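Local coordinates for protein triacylglycerol lipase (Yarrowia lipolytica, PDB 3O0D) that probably hydrolyses triacylglycerols as an extracellular, glycosylated lipase of the alpha/beta-hydrolase fold, at residues 25-30 / 39-44. Sequence-based numbering, arbitrary orientation.
Sequences ANIGYC and KPFNCG
A pair of neighbouring disulfides marks this contact, in which I27, on helix 12-27, and C30, shortly after it, pack against F41 and C43 of the loop leading to strand 53-60. The sulfurs C30 SG and C43 SG lie 3.9 Å apart, too far for a bond: each is already committed, C30 to C299 and C43 to C47, so the two sulfurs belong to separate disulfides and only touch. I27 fills the angle between F41 and C43. Its CG2, anti to the backbone N, touches both, 3.9 Å from F41 CZ and 3.9 Å from C43 SG. The other branch straddles the same two partners, CG1 meeting C43 SG at 3.9 Å while CD1 reaches the F41 ring, 4.0 Å from CE2. F41 comes from the opposite direction, CG anti to its own backbone N (chi1 -162°), which carries the ring towards I27, where its CZ meets CG2 obliquely. Only carbon and sulfur meet here, and three of the four side chains are buried. An alanine at I27 would lose both branches and would probably open a gap between the F41 ring and the C43 sulfur, leaving the ring end less confined. The chain from I27 to C30 is turned by an i to i+3 backbone bond, C30 N to I27 O (2.9 Å), and N26 ND2 donates to O of the C-terminal residue I301. C30-C299 ties the chain just after the helix to the C-terminal end, C43-C47 closes a short disulfide loop, and I27 joins the two in disulfide-braced apolar packing of a loop against the first helix of this alpha/beta-hydrolase fold.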
loop_
_atom_site.group_PDB
_atom_site.type_symbol
_atom_site.label_atom_id
_atom_site.label_comp_id
_atom_site.label_asym_id
_atom_site.label_seq_id
_atom_site.Cartn_x
_atom_site.Cartn_y
_atom_site.Cartn_z
ATOM N N ALA A 25 -6.963 -0.476 6.009
ATOM C CA ALA A 25 -5.706 0.341 6.290
ATOM C C ALA A 25 -5.892 1.268 7.420
ATOM O O ALA A 25 -4.948 1.439 8.253
ATOM C CB ALA A 25 -5.350 1.123 5.059
ATOM N N ASN A 26 -7.041 1.929 7.517
ATOM C CA ASN A 26 -7.357 2.862 8.660
ATOM C C ASN A 26 -7.296 2.185 9.962
ATOM O O ASN A 26 -6.716 2.719 10.918
ATOM C CB ASN A 26 -8.722 3.548 8.325
ATOM C CG ASN A 26 -9.427 4.117 9.513
ATOM O OD1 ASN A 26 -9.524 3.503 10.564
ATOM N ND2 ASN A 26 -10.049 5.289 9.300
ATOM N N ILE A 27 -7.768 0.910 10.017
ATOM C CA ILE A 27 -7.738 0.155 11.253
ATOM C C ILE A 27 -6.261 -0.102 11.749
ATOM O O ILE A 27 -6.046 -0.349 12.966
ATOM C CB ILE A 27 -8.616 -1.149 11.068
ATOM C CG1 ILE A 27 -10.060 -0.647 10.946
ATOM C CG2 ILE A 27 -8.518 -2.110 12.349
ATOM C CD1 ILE A 27 -10.950 -1.802 10.293
ATOM N N GLY A 28 -5.317 0.014 10.875
ATOM C CA GLY A 28 -3.894 -0.197 11.221
ATOM C C GLY A 28 -3.501 0.895 12.206
ATOM O O GLY A 28 -2.594 0.649 13.032
ATOM N N TYR A 29 -4.189 2.032 12.207
ATOM C CA TYR A 29 -3.889 3.091 13.160
ATOM C C TYR A 29 -4.510 2.863 14.546
ATOM O O TYR A 29 -4.270 3.600 15.433
ATOM C CB TYR A 29 -4.223 4.476 12.569
ATOM C CG TYR A 29 -3.379 4.819 11.369
ATOM C CD1 TYR A 29 -2.185 5.433 11.530
ATOM C CD2 TYR A 29 -3.769 4.548 10.093
ATOM C CE1 TYR A 29 -1.404 5.745 10.496
ATOM C CE2 TYR A 29 -3.004 4.867 9.049
ATOM C CZ TYR A 29 -1.762 5.473 9.247
ATOM O OH TYR A 29 -0.926 5.826 8.227
ATOM N N CYS A 30 -5.285 1.791 14.691
ATOM C CA CYS A 30 -5.788 1.323 15.987
ATOM C C CYS A 30 -4.756 0.417 16.730
ATOM O O CYS A 30 -5.131 -0.103 17.806
ATOM C CB CYS A 30 -7.178 0.601 15.889
ATOM S SG CYS A 30 -8.435 1.792 15.232
ATOM N N LYS A 39 -10.356 -8.175 20.467
ATOM C CA LYS A 39 -10.870 -9.437 19.829
ATOM C C LYS A 39 -12.399 -9.459 20.029
ATOM O O LYS A 39 -12.934 -9.020 21.078
ATOM C CB LYS A 39 -10.115 -10.704 20.390
ATOM C CG LYS A 39 -8.608 -10.875 19.857
ATOM C CD LYS A 39 -7.777 -11.955 20.620
ATOM C CE LYS A 39 -6.527 -12.455 19.844
ATOM N NZ LYS A 39 -5.431 -11.429 19.734
ATOM N N PRO A 40 -13.164 -9.952 19.015
ATOM C CA PRO A 40 -12.635 -10.509 17.799
ATOM C C PRO A 40 -12.103 -9.484 16.919
ATOM O O PRO A 40 -11.016 -9.684 16.404
ATOM C CB PRO A 40 -13.877 -11.187 17.127
ATOM C CG PRO A 40 -14.893 -11.183 18.092
ATOM C CD PRO A 40 -14.629 -10.052 19.059
ATOM N N PHE A 41 -12.830 -8.402 16.690
ATOM C CA PHE A 41 -12.357 -7.363 15.787
ATOM C C PHE A 41 -13.155 -6.101 16.034
ATOM O O PHE A 41 -13.973 -5.697 15.208
ATOM C CB PHE A 41 -12.506 -7.806 14.331
ATOM C CG PHE A 41 -11.679 -7.004 13.366
ATOM C CD1 PHE A 41 -10.299 -6.968 13.477
ATOM C CD2 PHE A 41 -12.282 -6.286 12.347
ATOM C CE1 PHE A 41 -9.537 -6.232 12.591
ATOM C CE2 PHE A 41 -11.525 -5.548 11.458
ATOM C CZ PHE A 41 -10.151 -5.520 11.581
ATOM N N ASN A 42 -12.923 -5.487 17.187
ATOM C CA ASN A 42 -13.739 -4.346 17.597
ATOM C C ASN A 42 -12.870 -3.100 17.816
ATOM O O ASN A 42 -11.858 -3.187 18.528
ATOM C CB ASN A 42 -14.414 -4.706 18.944
ATOM C CG ASN A 42 -15.316 -5.915 18.832
ATOM O OD1 ASN A 42 -15.935 -6.116 17.811
ATOM N ND2 ASN A 42 -15.344 -6.743 19.860
ATOM N N CYS A 43 -13.197 -1.990 17.168
ATOM C CA CYS A 43 -12.347 -0.804 17.241
ATOM C C CYS A 43 -13.121 0.416 16.779
ATOM O O CYS A 43 -12.569 1.338 16.178
ATOM C CB CYS A 43 -11.093 -0.988 16.385
ATOM S SG CYS A 43 -11.362 -0.775 14.609
ATOM N N GLY A 44 -14.413 0.400 17.072
ATOM C CA GLY A 44 -15.329 1.466 16.675
ATOM C C GLY A 44 -15.835 1.311 15.233
ATOM O O GLY A 44 -15.967 0.175 14.699
#